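Local coordinates for aminopeptidase-like protein (Chaetomium thermophilum, PDB 5JM6) that probably acts as a zinc-dependent aminopeptidase of the M18 family, assembled as a dodecamer and trimming residues from the N-terminal ends of peptides, at residues A[125-130]-A[328-333]; A[130-135]-A[334-340]; A[358-362]-A[377-382]; A[385-391]-A[472-478]; A[443-447]-A[500-504]. All blocks are in the same frame, centred on the assembly; numbering follows the deposited sequence.

Contact 1 (A[125-130]-A[328-333]); sequences NGIAMI and GVIKLV
The side-chain amide of N125 meets G328 O slightly out of its own plane: ND2 gives a hydrogen bond at 2.8 Å, with the oxygen 19° from the amide plane. Within the pair the other flat groups are the peptide units, and these meet through their N-H and C=O groups. I330 N binds G126 O at 3.2 Å, and A128 N binds I330 O at 2.8 Å. L332 N then takes A128 O, and I130 N takes L332 O at 3.0 Å. Donors and acceptors thus alternate between 125-130 and 328-333, as in a regular parallel pairing, and the two strand directions differ by 14°.

The side chains sort onto two faces. On the face of I127, M129, I330 and L332, aliphatic carbons do the touching. CG2 of I127, placed beside the carbonyl carbon by chi1, leans across to the partner strand, 4.1 Å from I330 CG2 and equally near L332 CB. M129 CB meets L332 CD2 at 4.0 Å, while the thioether turns off from the partner strand. The reverse face carries A128, I130, K331 and V333. K331 leads its ammonium away to the carbonyl of K322 and to the carboxylates of D327 and D508.

These are inner strands of the central sheet in an M18 metallopeptidase fold, with strand 111-117 beside 330-336 and strand 386-394 beside 127-133. Helix 353-368 covers the face of I127 and L332; helices 305-320 and 495-514 cover that of A128 and V333.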
# COMPACT_ATOMS: atom_id res chain seq x y z
N ASN A 125 -37.51 19.13 -52.50
CA ASN A 125 -36.10 19.45 -52.70
C ASN A 125 -35.35 19.40 -51.37
O ASN A 125 -35.92 19.63 -50.31
CB ASN A 125 -35.95 20.83 -53.34
CG ASN A 125 -36.41 20.84 -54.79
OD1 ASN A 125 -36.92 19.85 -55.30
ND2 ASN A 125 -36.25 21.98 -55.45
N GLY A 126 -34.06 19.09 -51.45
CA GLY A 126 -33.27 18.85 -50.26
C GLY A 126 -32.77 20.10 -49.57
O GLY A 126 -32.86 21.21 -50.09
N ILE A 127 -32.25 19.90 -48.37
CA ILE A 127 -31.70 20.99 -47.57
C ILE A 127 -30.21 20.77 -47.36
O ILE A 127 -29.78 19.67 -47.02
CB ILE A 127 -32.41 21.08 -46.21
CG1 ILE A 127 -33.93 21.05 -46.40
CG2 ILE A 127 -31.98 22.34 -45.47
CD1 ILE A 127 -34.67 20.45 -45.25
N ALA A 128 -29.43 21.82 -47.58
CA ALA A 128 -28.02 21.78 -47.22
C ALA A 128 -27.87 22.54 -45.90
O ALA A 128 -28.01 23.76 -45.86
CB ALA A 128 -27.16 22.40 -48.31
N MET A 129 -27.60 21.81 -44.83
CA MET A 129 -27.65 22.39 -43.49
C MET A 129 -26.38 22.20 -42.68
O MET A 129 -25.71 21.17 -42.77
CB MET A 129 -28.85 21.82 -42.72
CG MET A 129 -29.02 20.31 -42.80
SD MET A 129 -30.46 19.73 -41.88
CE MET A 129 -31.38 18.88 -43.16
N ILE A 130 -26.06 23.22 -41.89
CA ILE A 130 -24.93 23.19 -40.96
C ILE A 130 -25.44 23.43 -39.54
O ILE A 130 -26.22 24.35 -39.30
CB ILE A 130 -23.87 24.25 -41.30
CG1 ILE A 130 -23.46 24.16 -42.77
CG2 ILE A 130 -22.66 24.12 -40.38
CD1 ILE A 130 -22.60 25.31 -43.23
N GLY A 328 -31.87 25.06 -56.26
CA GLY A 328 -33.10 24.37 -55.96
C GLY A 328 -33.23 23.93 -54.52
O GLY A 328 -34.29 23.47 -54.11
N VAL A 329 -32.16 24.07 -53.75
CA VAL A 329 -32.20 23.62 -52.37
C VAL A 329 -32.40 24.77 -51.39
O VAL A 329 -32.33 25.94 -51.77
CB VAL A 329 -30.90 22.87 -51.99
CG1 VAL A 329 -30.65 21.74 -52.95
CG2 VAL A 329 -29.72 23.84 -51.96
N ILE A 330 -32.60 24.42 -50.13
CA ILE A 330 -32.63 25.39 -49.05
C ILE A 330 -31.28 25.35 -48.36
O ILE A 330 -30.75 24.27 -48.08
CB ILE A 330 -33.77 25.08 -48.04
CG1 ILE A 330 -35.13 25.39 -48.66
CG2 ILE A 330 -33.58 25.88 -46.76
CD1 ILE A 330 -36.30 25.01 -47.77
N LYS A 331 -30.70 26.52 -48.11
CA LYS A 331 -29.42 26.61 -47.42
C LYS A 331 -29.65 27.11 -46.01
O LYS A 331 -30.17 28.20 -45.82
CB LYS A 331 -28.46 27.52 -48.18
CG LYS A 331 -28.09 27.00 -49.55
CD LYS A 331 -27.39 28.06 -50.37
CE LYS A 331 -27.23 27.61 -51.81
NZ LYS A 331 -26.32 28.51 -52.56
N LEU A 332 -29.25 26.31 -45.03
CA LEU A 332 -29.65 26.53 -43.65
C LEU A 332 -28.49 26.41 -42.67
O LEU A 332 -27.63 25.54 -42.82
CB LEU A 332 -30.77 25.54 -43.28
CG LEU A 332 -31.48 25.59 -41.92
CD1 LEU A 332 -32.89 25.03 -42.07
CD2 LEU A 332 -30.72 24.81 -40.85
N VAL A 333 -28.48 27.27 -41.66
CA VAL A 333 -27.53 27.16 -40.56
C VAL A 333 -28.30 27.16 -39.24
O VAL A 333 -29.16 28.02 -39.01
CB VAL A 333 -26.50 28.31 -40.56
CG1 VAL A 333 -25.53 28.15 -39.40
CG2 VAL A 333 -25.75 28.35 -41.88

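Contact 2 (A[130-135]-A[334-340]). With ZN (zinc ion), chain H; ZN (zinc ion), chain G.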
# COMPACT_ATOMS: atom_id res chain seq x y z
N ILE A 130 -26.06 23.22 -41.89
CA ILE A 130 -24.93 23.19 -40.96
C ILE A 130 -25.44 23.43 -39.54
O ILE A 130 -26.22 24.35 -39.30
CB ILE A 130 -23.87 24.25 -41.30
CG1 ILE A 130 -23.46 24.16 -42.77
CG2 ILE A 130 -22.66 24.12 -40.38
CD1 ILE A 130 -22.60 25.31 -43.23
N ALA A 131 -24.99 22.60 -38.61
CA ALA A 131 -25.35 22.75 -37.21
C ALA A 131 -24.11 22.96 -36.34
O ALA A 131 -23.07 22.36 -36.59
CB ALA A 131 -26.14 21.55 -36.73
N GLY A 132 -24.24 23.81 -35.33
CA GLY A 132 -23.16 24.07 -34.40
C GLY A 132 -23.74 24.54 -33.08
O GLY A 132 -24.95 24.75 -32.97
N HIS A 133 -22.89 24.72 -32.07
CA HIS A 133 -23.35 25.24 -30.79
C HIS A 133 -22.63 26.54 -30.43
O HIS A 133 -21.45 26.70 -30.71
CB HIS A 133 -23.18 24.20 -29.68
CG HIS A 133 -21.76 23.91 -29.30
ND1 HIS A 133 -21.13 24.53 -28.25
CD2 HIS A 133 -20.87 23.02 -29.80
CE1 HIS A 133 -19.90 24.06 -28.14
NE2 HIS A 133 -19.72 23.14 -29.07
N ILE A 134 -23.37 27.51 -29.91
CA ILE A 134 -22.78 28.77 -29.49
C ILE A 134 -22.63 28.97 -27.97
O ILE A 134 -22.28 30.06 -27.53
CB ILE A 134 -23.55 29.96 -30.08
CG1 ILE A 134 -25.05 29.81 -29.86
CG2 ILE A 134 -23.26 30.06 -31.57
CD1 ILE A 134 -25.82 31.03 -30.27
N ASP A 135 -22.96 27.96 -27.17
CA ASP A 135 -22.64 28.03 -25.75
C ASP A 135 -21.16 27.71 -25.57
O ASP A 135 -20.56 27.02 -26.39
CB ASP A 135 -23.49 27.06 -24.93
CG ASP A 135 -23.09 25.62 -25.14
OD1 ASP A 135 -23.01 25.19 -26.31
OD2 ASP A 135 -22.84 24.92 -24.13
N ALA A 334 -27.99 26.20 -38.38
CA ALA A 334 -28.63 26.08 -37.08
C ALA A 334 -27.61 26.19 -35.96
O ALA A 334 -26.72 25.35 -35.84
CB ALA A 334 -29.39 24.76 -36.98
N LEU A 335 -27.73 27.24 -35.15
CA LEU A 335 -26.84 27.43 -34.02
C LEU A 335 -27.59 27.17 -32.72
O LEU A 335 -28.57 27.85 -32.42
CB LEU A 335 -26.24 28.84 -34.03
CG LEU A 335 -25.48 29.22 -35.31
CD1 LEU A 335 -24.84 30.59 -35.18
CD2 LEU A 335 -24.44 28.17 -35.65
N PHE A 336 -27.09 26.22 -31.94
CA PHE A 336 -27.81 25.72 -30.77
C PHE A 336 -27.11 26.11 -29.48
O PHE A 336 -25.93 26.45 -29.46
CB PHE A 336 -27.94 24.19 -30.80
CG PHE A 336 -28.71 23.67 -31.97
CD1 PHE A 336 -30.10 23.65 -31.95
CD2 PHE A 336 -28.05 23.18 -33.08
CE1 PHE A 336 -30.80 23.16 -33.03
CE2 PHE A 336 -28.75 22.69 -34.16
CZ PHE A 336 -30.13 22.68 -34.14
N ASP A 337 -27.87 26.08 -28.40
CA ASP A 337 -27.37 26.31 -27.06
C ASP A 337 -27.26 24.97 -26.33
O ASP A 337 -27.95 24.01 -26.69
CB ASP A 337 -28.29 27.28 -26.31
CG ASP A 337 -27.78 27.62 -24.92
OD1 ASP A 337 -26.63 27.28 -24.59
OD2 ASP A 337 -28.55 28.24 -24.15
N ASP A 338 -26.36 24.90 -25.36
CA ASP A 338 -26.23 23.78 -24.42
C ASP A 338 -25.69 22.45 -24.95
O ASP A 338 -26.19 21.39 -24.58
CB ASP A 338 -27.60 23.48 -23.78
CG ASP A 338 -28.20 24.68 -23.09
OD1 ASP A 338 -27.44 25.46 -22.48
OD2 ASP A 338 -29.43 24.85 -23.18
N GLU A 339 -24.66 22.48 -25.81
CA GLU A 339 -24.08 21.22 -26.31
C GLU A 339 -23.11 20.59 -25.31
O GLU A 339 -22.92 19.37 -25.30
CB GLU A 339 -23.38 21.46 -27.64
CG GLU A 339 -22.68 20.24 -28.24
CD GLU A 339 -21.24 20.10 -27.78
OE1 GLU A 339 -20.75 18.96 -27.66
OE2 GLU A 339 -20.59 21.14 -27.54
N GLU A 340 -22.51 21.43 -24.48
CA GLU A 340 -21.59 20.99 -23.45
C GLU A 340 -22.36 20.27 -22.31
O GLU A 340 -21.75 19.63 -21.45
CB GLU A 340 -20.80 22.20 -22.92
CG GLU A 340 -20.14 23.11 -23.99
CD GLU A 340 -18.72 22.68 -24.37
OE1 GLU A 340 -18.04 22.09 -23.50
OE2 GLU A 340 -18.28 22.98 -25.50
ZN ZN H . -17.98 21.91 -29.07
ZN ZN G . -16.66 22.09 -25.51
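The imidazole of H133 is overlapped on one face by the side chain of E339, whose CB stands 3.8 Å from the ring centroid in a CH-pi contact, displaced toward the rim. From there the glutamate, bent at chi2 (-90°), turns so that OE2 also lies over the ring, 2.7 Å from H133 NE2, its carboxylate 44° from the ring plane. H133 NE2 is committed to a zinc ion at 2.1 Å and has no hydrogen to share. E339 has also been seen to bind zinc in this protein, although not in this chain.

On the other nitrogen, H133 ND1 donates to D135 OD1 at 2.8 Å. That oxygen also accepts E339 N at 3.2 Å, the two donors arriving from opposite faces of the carboxylate. D135 is thus a second-shell residue that probably helps to orient the histidine and the loop carrying E339; its OD2 is hydrogen-bonded to Y161 OH. E340 grips the second zinc with OE1 and OE2, although poorly ordered.

Parallel strand bonds lead up to the site, among them F336 N to G132 O at 2.8 Å and I134 N to F336 O. A131 CB touches the in-plane edge of the F336 ring through CE2, at 3.8 Å.

Strand 386-394 flanks 127-133 and strand 111-117 flanks 330-336. Helix 305-320 packs on I130, I134 and L335, and helix 68-81 on I134.

Contact 3 (A[358-362]-A[377-382]); sequences IERIL and ILGQTY
L362 makes the close-packed half of this contact, its CD2 methyl set among three residues of 377-382. With CG anti to the backbone N (chi1 178°), the leucine reaches out from helix 353-368, and CD2 comes within 3.6 Å of T381 OG1, 3.9 Å of L378 CB and 4.0 Å of I377 CG2. L362 and T381 run past each other in opposite directions. Beside this cluster, I358 CG2 approaches Y382 CE1 obliquely at 4.1 Å, and L378 CD1 lies over one face of the tyrosine ring, offset toward its rim.

The E359 side is partly exposed and makes fewer contacts. Here the aliphatic part of E359 crosses L378 at about a right angle, with CG 3.7 Å from L378 CD2, while the carboxylate makes no polar bond to 377-382. E359 also packs on P375 of a third subunit, and on the opposite segment Y382 packs on N352 of a second subunit, so the contact lies close to interfaces of the dodecamer.

No hydrogen bond spans the two segments. Polar groups of 377-382 are instead satisfied nearby: I377 O accepts T381 OG1 at 2.9 Å and T381 N at 3.2 Å, from opposite faces of its carbonyl plane. These bonds tie T381 back to I377 in the turn at the short helix 380-383, and the hydroxyl that L362 CD2 meets is thus already bonded. The chemistry implies that 358-362 and 377-382 are held together by dispersion and burial of apolar surface, with no hydrogen bond between them.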
# COMPACT_ATOMS: atom_id res chain seq x y z
N ILE A 358 -38.09 22.87 -39.80
CA ILE A 358 -38.02 22.36 -41.16
C ILE A 358 -39.40 21.91 -41.63
O ILE A 358 -39.81 22.22 -42.76
CB ILE A 358 -37.01 21.20 -41.28
CG1 ILE A 358 -35.60 21.74 -41.07
CG2 ILE A 358 -37.14 20.49 -42.62
CD1 ILE A 358 -34.52 20.98 -41.78
N GLU A 359 -40.13 21.21 -40.77
CA GLU A 359 -41.48 20.76 -41.13
C GLU A 359 -42.39 21.94 -41.42
O GLU A 359 -43.15 21.93 -42.39
CB GLU A 359 -42.07 19.89 -40.01
CG GLU A 359 -41.29 18.60 -39.78
CD GLU A 359 -41.93 17.69 -38.74
OE1 GLU A 359 -43.12 17.91 -38.42
OE2 GLU A 359 -41.25 16.77 -38.26
N ARG A 360 -42.30 22.98 -40.59
CA ARG A 360 -43.07 24.20 -40.80
C ARG A 360 -42.79 24.84 -42.15
O ARG A 360 -43.71 25.26 -42.85
CB ARG A 360 -42.78 25.21 -39.70
CG ARG A 360 -43.51 25.00 -38.41
CD ARG A 360 -44.00 26.36 -37.97
NE ARG A 360 -43.86 26.61 -36.55
CZ ARG A 360 -44.31 27.71 -35.96
NH1 ARG A 360 -44.95 28.63 -36.67
NH2 ARG A 360 -44.14 27.89 -34.65
N ILE A 361 -41.51 24.94 -42.50
CA ILE A 361 -41.11 25.52 -43.78
C ILE A 361 -41.72 24.72 -44.92
O ILE A 361 -42.32 25.28 -45.84
CB ILE A 361 -39.58 25.55 -43.94
CG1 ILE A 361 -38.93 26.36 -42.82
CG2 ILE A 361 -39.21 26.14 -45.29
CD1 ILE A 361 -37.43 26.17 -42.73
N LEU A 362 -41.56 23.40 -44.85
CA LEU A 362 -42.05 22.53 -45.91
C LEU A 362 -43.57 22.58 -46.03
O LEU A 362 -44.10 22.69 -47.13
CB LEU A 362 -41.58 21.10 -45.67
CG LEU A 362 -42.08 20.08 -46.69
CD1 LEU A 362 -41.71 20.50 -48.10
CD2 LEU A 362 -41.50 18.71 -46.37
N ILE A 377 -43.51 13.47 -48.10
CA ILE A 377 -43.01 14.68 -48.74
C ILE A 377 -41.82 15.13 -47.89
O ILE A 377 -40.77 15.51 -48.41
CB ILE A 377 -44.07 15.80 -48.92
CG1 ILE A 377 -43.49 16.92 -49.79
CG2 ILE A 377 -44.54 16.38 -47.61
CD1 ILE A 377 -42.83 16.43 -51.06
N LEU A 378 -42.00 15.05 -46.57
CA LEU A 378 -40.90 15.11 -45.64
C LEU A 378 -40.25 13.73 -45.62
O LEU A 378 -40.91 12.73 -45.34
CB LEU A 378 -41.37 15.51 -44.23
CG LEU A 378 -40.27 15.66 -43.18
CD1 LEU A 378 -39.53 16.98 -43.35
CD2 LEU A 378 -40.82 15.52 -41.77
N GLY A 379 -38.96 13.70 -45.89
CA GLY A 379 -38.23 12.45 -46.01
C GLY A 379 -37.86 12.15 -47.45
O GLY A 379 -36.83 11.54 -47.69
N GLN A 380 -38.65 12.63 -48.40
CA GLN A 380 -38.13 12.83 -49.74
C GLN A 380 -37.18 14.01 -49.61
O GLN A 380 -36.09 14.02 -50.18
CB GLN A 380 -39.22 13.11 -50.77
CG GLN A 380 -40.10 11.92 -51.10
CD GLN A 380 -41.05 12.21 -52.25
OE1 GLN A 380 -40.62 12.53 -53.36
NE2 GLN A 380 -42.35 12.10 -51.99
N THR A 381 -37.62 14.99 -48.83
CA THR A 381 -36.79 16.14 -48.51
C THR A 381 -35.53 15.71 -47.76
O THR A 381 -34.42 16.05 -48.16
CB THR A 381 -37.55 17.17 -47.66
OG1 THR A 381 -38.73 17.60 -48.35
CG2 THR A 381 -36.68 18.38 -47.38
N TYR A 382 -35.71 14.95 -46.69
CA TYR A 382 -34.59 14.50 -45.89
C TYR A 382 -33.62 13.65 -46.72
O TYR A 382 -32.40 13.76 -46.56
CB TYR A 382 -35.08 13.72 -44.66
CG TYR A 382 -35.65 14.59 -43.56
CD1 TYR A 382 -35.19 15.89 -43.37
CD2 TYR A 382 -36.64 14.12 -42.70
CE1 TYR A 382 -35.71 16.69 -42.36
CE2 TYR A 382 -37.16 14.91 -41.69
CZ TYR A 382 -36.69 16.20 -41.53
OH TYR A 382 -37.20 17.00 -40.53

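Contact 4 (A[385-391]-A[472-478]). With ZN (zinc ion), chain H.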
# COMPACT_ATOMS: atom_id res chain seq x y z
N SER A 385 -31.17 15.64 -48.57
CA SER A 385 -30.43 16.59 -47.75
C SER A 385 -29.07 16.08 -47.31
O SER A 385 -28.71 14.92 -47.54
CB SER A 385 -31.27 16.96 -46.52
OG SER A 385 -32.47 17.61 -46.90
N PHE A 386 -28.31 16.97 -46.69
CA PHE A 386 -27.04 16.61 -46.06
C PHE A 386 -26.80 17.56 -44.89
O PHE A 386 -27.02 18.77 -45.01
CB PHE A 386 -25.90 16.68 -47.07
CG PHE A 386 -24.62 16.07 -46.58
CD1 PHE A 386 -23.75 16.80 -45.79
CD2 PHE A 386 -24.28 14.77 -46.91
CE1 PHE A 386 -22.57 16.25 -45.33
CE2 PHE A 386 -23.10 14.21 -46.46
CZ PHE A 386 -22.25 14.95 -45.67
N LEU A 387 -26.32 17.02 -43.77
CA LEU A 387 -26.09 17.82 -42.58
C LEU A 387 -24.63 17.82 -42.18
O LEU A 387 -24.07 16.78 -41.84
CB LEU A 387 -26.93 17.31 -41.41
CG LEU A 387 -26.53 17.94 -40.06
CD1 LEU A 387 -27.13 19.34 -39.91
CD2 LEU A 387 -26.89 17.05 -38.88
N VAL A 388 -24.00 18.99 -42.22
CA VAL A 388 -22.66 19.11 -41.68
C VAL A 388 -22.77 19.59 -40.23
O VAL A 388 -23.13 20.74 -39.97
CB VAL A 388 -21.79 20.08 -42.50
CG1 VAL A 388 -20.45 20.30 -41.82
CG2 VAL A 388 -21.59 19.54 -43.91
N SER A 389 -22.46 18.69 -39.31
CA SER A 389 -22.48 19.00 -37.88
C SER A 389 -21.07 19.41 -37.47
O SER A 389 -20.16 18.58 -37.47
CB SER A 389 -22.95 17.79 -37.07
OG SER A 389 -22.71 17.98 -35.69
N SER A 390 -20.90 20.68 -37.13
CA SER A 390 -19.55 21.20 -36.97
C SER A 390 -19.22 21.63 -35.55
O SER A 390 -19.78 22.60 -35.03
CB SER A 390 -19.33 22.37 -37.94
OG SER A 390 -20.09 23.51 -37.57
N ASP A 391 -18.32 20.88 -34.93
CA ASP A 391 -17.71 21.25 -33.65
C ASP A 391 -16.20 21.31 -33.85
O ASP A 391 -15.67 20.67 -34.75
CB ASP A 391 -18.07 20.25 -32.55
CG ASP A 391 -17.96 20.85 -31.16
OD1 ASP A 391 -17.50 22.00 -31.05
OD2 ASP A 391 -18.32 20.17 -30.18
N VAL A 472 -31.01 12.21 -41.90
CA VAL A 472 -30.31 12.94 -42.95
C VAL A 472 -28.87 12.47 -43.04
O VAL A 472 -28.23 12.17 -42.03
CB VAL A 472 -30.36 14.47 -42.70
CG1 VAL A 472 -29.49 15.23 -43.69
CG2 VAL A 472 -31.79 14.96 -42.76
N LYS A 473 -28.37 12.38 -44.26
CA LYS A 473 -26.99 12.03 -44.50
C LYS A 473 -26.11 13.11 -43.85
O LYS A 473 -26.45 14.30 -43.91
CB LYS A 473 -26.79 11.90 -46.01
CG LYS A 473 -25.90 10.80 -46.46
CD LYS A 473 -25.46 9.92 -45.34
CE LYS A 473 -24.08 9.38 -45.66
NZ LYS A 473 -24.12 8.33 -46.70
N ALA A 474 -25.03 12.72 -43.19
CA ALA A 474 -24.33 13.66 -42.31
C ALA A 474 -22.85 13.36 -42.13
O ALA A 474 -22.38 12.25 -42.38
CB ALA A 474 -25.02 13.69 -40.95
N ALA A 475 -22.11 14.37 -41.68
CA ALA A 475 -20.70 14.23 -41.35
C ALA A 475 -20.34 15.14 -40.18
O ALA A 475 -20.96 16.19 -39.99
CB ALA A 475 -19.83 14.55 -42.55
N ASP A 476 -19.34 14.74 -39.40
CA ASP A 476 -18.79 15.65 -38.40
C ASP A 476 -17.54 16.32 -38.91
O ASP A 476 -16.60 15.68 -39.38
CB ASP A 476 -18.49 14.95 -37.08
CG ASP A 476 -19.71 14.85 -36.19
OD1 ASP A 476 -20.67 14.16 -36.57
OD2 ASP A 476 -19.74 15.54 -35.16
N VAL A 477 -17.54 17.64 -38.78
CA VAL A 477 -16.56 18.49 -39.42
C VAL A 477 -16.06 19.49 -38.39
O VAL A 477 -16.83 19.98 -37.58
CB VAL A 477 -17.21 19.18 -40.64
CG1 VAL A 477 -16.46 20.40 -41.04
CG2 VAL A 477 -17.32 18.21 -41.80
N GLY A 478 -14.76 19.77 -38.40
CA GLY A 478 -14.26 20.74 -37.45
C GLY A 478 -13.03 21.50 -37.85
O GLY A 478 -12.17 21.02 -38.59
ZN ZN H . -17.98 21.91 -29.07
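Backbone hydrogen bonds run through most of the pairing of 385-391 with 472-478. L387 N binds K473 O at 2.7 Å, and L387 O receives A475 N. S389 N in turn binds A475 O at 3.0 Å, and V477 N binds S389 O. The last bond, D391 N to V477 O, is weak.

Ring contacts are confined to F386. With CG anti to the backbone N (chi1 -168°), its ring lies along the partner strand, where K473 O sits over one face near the rim. CZ meets A475 CB at 4.0 Å, approached obliquely, and V388 CG2 occupies the in-plane edge. W510 of helix 495-514 meets this ring at about 40°.

The strands are parallel neighbours in the central sheet of the zinc exopeptidase fold, where, as in many alpha/beta enzymes, ligands stand at the C-terminal ends of strands.

Apolar contacts fall on both faces. V388 CG1 packs on V477 CB at 3.6 Å, on the side covered by helix 495-514. Opposite, L387 CB touches V472 CG1 at 4.0 Å and A474 CB at 4.1 Å.

Metal binding falls to D391, just after 386-390, which holds zinc bidentately, OD1 at 2.0 Å and OD2 at 2.1 Å. H133 and D306 complete the protein ligands of that ion.

Contact 5 (A[443-447]-A[500-504])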
# COMPACT_ATOMS: atom_id res chain seq x y z
N SER A 443 -14.31 23.83 -54.27
CA SER A 443 -14.17 25.06 -53.49
C SER A 443 -12.74 25.60 -53.42
O SER A 443 -12.53 26.73 -52.97
CB SER A 443 -14.66 24.82 -52.05
OG SER A 443 -15.95 24.25 -52.03
N GLY A 444 -11.77 24.80 -53.84
CA GLY A 444 -10.38 25.15 -53.65
C GLY A 444 -9.93 24.95 -52.21
O GLY A 444 -9.16 25.74 -51.67
N CYS A 445 -10.43 23.88 -51.58
CA CYS A 445 -10.10 23.59 -50.19
C CYS A 445 -9.38 22.26 -50.05
O CYS A 445 -9.56 21.35 -50.86
CB CYS A 445 -11.36 23.57 -49.33
SG CYS A 445 -12.24 25.14 -49.23
N VAL A 446 -8.62 22.13 -48.96
CA VAL A 446 -7.94 20.89 -48.63
C VAL A 446 -8.55 20.43 -47.31
O VAL A 446 -8.56 21.18 -46.34
CB VAL A 446 -6.43 21.09 -48.47
CG1 VAL A 446 -5.81 21.55 -49.78
CG2 VAL A 446 -6.15 22.09 -47.35
N ASN A 447 -9.06 19.20 -47.26
CA ASN A 447 -9.67 18.68 -46.05
C ASN A 447 -8.68 17.83 -45.27
O ASN A 447 -8.01 16.97 -45.84
CB ASN A 447 -10.91 17.84 -46.37
CG ASN A 447 -12.04 18.66 -46.96
OD1 ASN A 447 -12.01 19.89 -46.93
ND2 ASN A 447 -13.05 17.98 -47.48
N VAL A 500 -15.03 29.46 -43.23
CA VAL A 500 -16.09 30.08 -43.99
C VAL A 500 -16.01 29.60 -45.42
O VAL A 500 -17.02 29.34 -46.06
CB VAL A 500 -15.87 31.60 -44.05
CG1 VAL A 500 -16.89 32.28 -44.94
CG2 VAL A 500 -15.87 32.20 -42.66
N LYS A 501 -14.79 29.51 -45.92
CA LYS A 501 -14.54 29.09 -47.29
C LYS A 501 -15.08 27.69 -47.55
O LYS A 501 -15.74 27.44 -48.55
CB LYS A 501 -13.05 29.15 -47.61
CG LYS A 501 -12.73 28.94 -49.07
CD LYS A 501 -11.23 28.82 -49.28
CE LYS A 501 -10.89 28.78 -50.76
NZ LYS A 501 -9.43 28.63 -50.97
N PHE A 502 -14.82 26.76 -46.62
CA PHE A 502 -15.30 25.40 -46.78
C PHE A 502 -16.82 25.29 -46.65
O PHE A 502 -17.47 24.63 -47.46
CB PHE A 502 -14.65 24.46 -45.78
CG PHE A 502 -15.33 23.12 -45.70
CD1 PHE A 502 -15.19 22.20 -46.73
CD2 PHE A 502 -16.12 22.79 -44.61
CE1 PHE A 502 -15.82 20.98 -46.68
CE2 PHE A 502 -16.75 21.56 -44.55
CZ PHE A 502 -16.60 20.66 -45.59
N TYR A 503 -17.38 25.92 -45.62
CA TYR A 503 -18.82 25.86 -45.40
C TYR A 503 -19.58 26.49 -46.56
O TYR A 503 -20.60 25.94 -47.00
CB TYR A 503 -19.20 26.56 -44.10
CG TYR A 503 -18.68 25.90 -42.85
CD1 TYR A 503 -18.65 24.52 -42.73
CD2 TYR A 503 -18.22 26.67 -41.79
CE1 TYR A 503 -18.17 23.92 -41.58
CE2 TYR A 503 -17.74 26.08 -40.64
CZ TYR A 503 -17.72 24.71 -40.54
OH TYR A 503 -17.23 24.12 -39.40
N LYS A 504 -19.10 27.63 -47.05
CA LYS A 504 -19.72 28.25 -48.21
C LYS A 504 -19.68 27.30 -49.39
O LYS A 504 -20.63 27.21 -50.17
CB LYS A 504 -19.04 29.57 -48.57
CG LYS A 504 -19.68 30.25 -49.78
CD LYS A 504 -18.85 31.40 -50.32
CE LYS A 504 -19.08 31.60 -51.81
NZ LYS A 504 -20.25 32.49 -52.11
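At the C-terminal end of helix 430-443, the chain passes alongside helix 495-514, which packs against one face of the central sheet in this metallopeptidase fold. G444 is the first residue to leave the helical conformation, and its positive phi of 75° turns the chain out of the helix into the connection with strand 448-450. The facing segment 500-504 is a continuous helical turn, with K504 N bonded to V500 O. C445 and F502 come nearest, their CA atoms 6.5 Å apart.

K501 provides the polar link. Its chain is extended throughout, with CG anti to the backbone N (chi1 -171°), and this carries the ammonium over the end of the neighbouring helix. NZ donates to G444 O at 3.0 Å from 42° above the carbonyl plane, away from the usual lone-pair direction, while CE lies 3.4 Å from S443 O. The positive charge therefore faces carbonyls at a helix C-terminus, where the helix dipole would probably assist binding.

C445 packs against the lysine's methylene groups. Its SG touches both CG and CD of K501, the latter at 3.8 Å; it also lies 4.3 Å from F502 CB. Beyond it, the phenyl group of F502 packs on L436 of helix 430-443 and on V477 of the sheet.

N447 gives its ND2 to D437 OD1, and its amide is nearly perpendicular (88°) to the F502 ring, with OD1 3.9 Å from F502 CD1.

Contacts 1 and 2 are successive lengths of one strand pair, sharing I130, with centres about 18 Å apart; the second ends at the zinc site. Strand 386-394 of contact 4 lies on the other side of strand 127-133, joined by M129 O to V388 N and A131 O to S390 N, both probable hydrogen bonds at 2.8 Å. Contacts 2 and 4, their centres about 13 Å apart, thereby bring H133 and D391 to the same zinc ion. Contact 5 backs this sheet: V477 CG1 lies 3.7 Å from F502 CE2. Contact 3 packs at the far end from the metals, I127 CD1 meeting I358 CD1 at 3.5 Å, with its centre about 22 Å from that of contact 2.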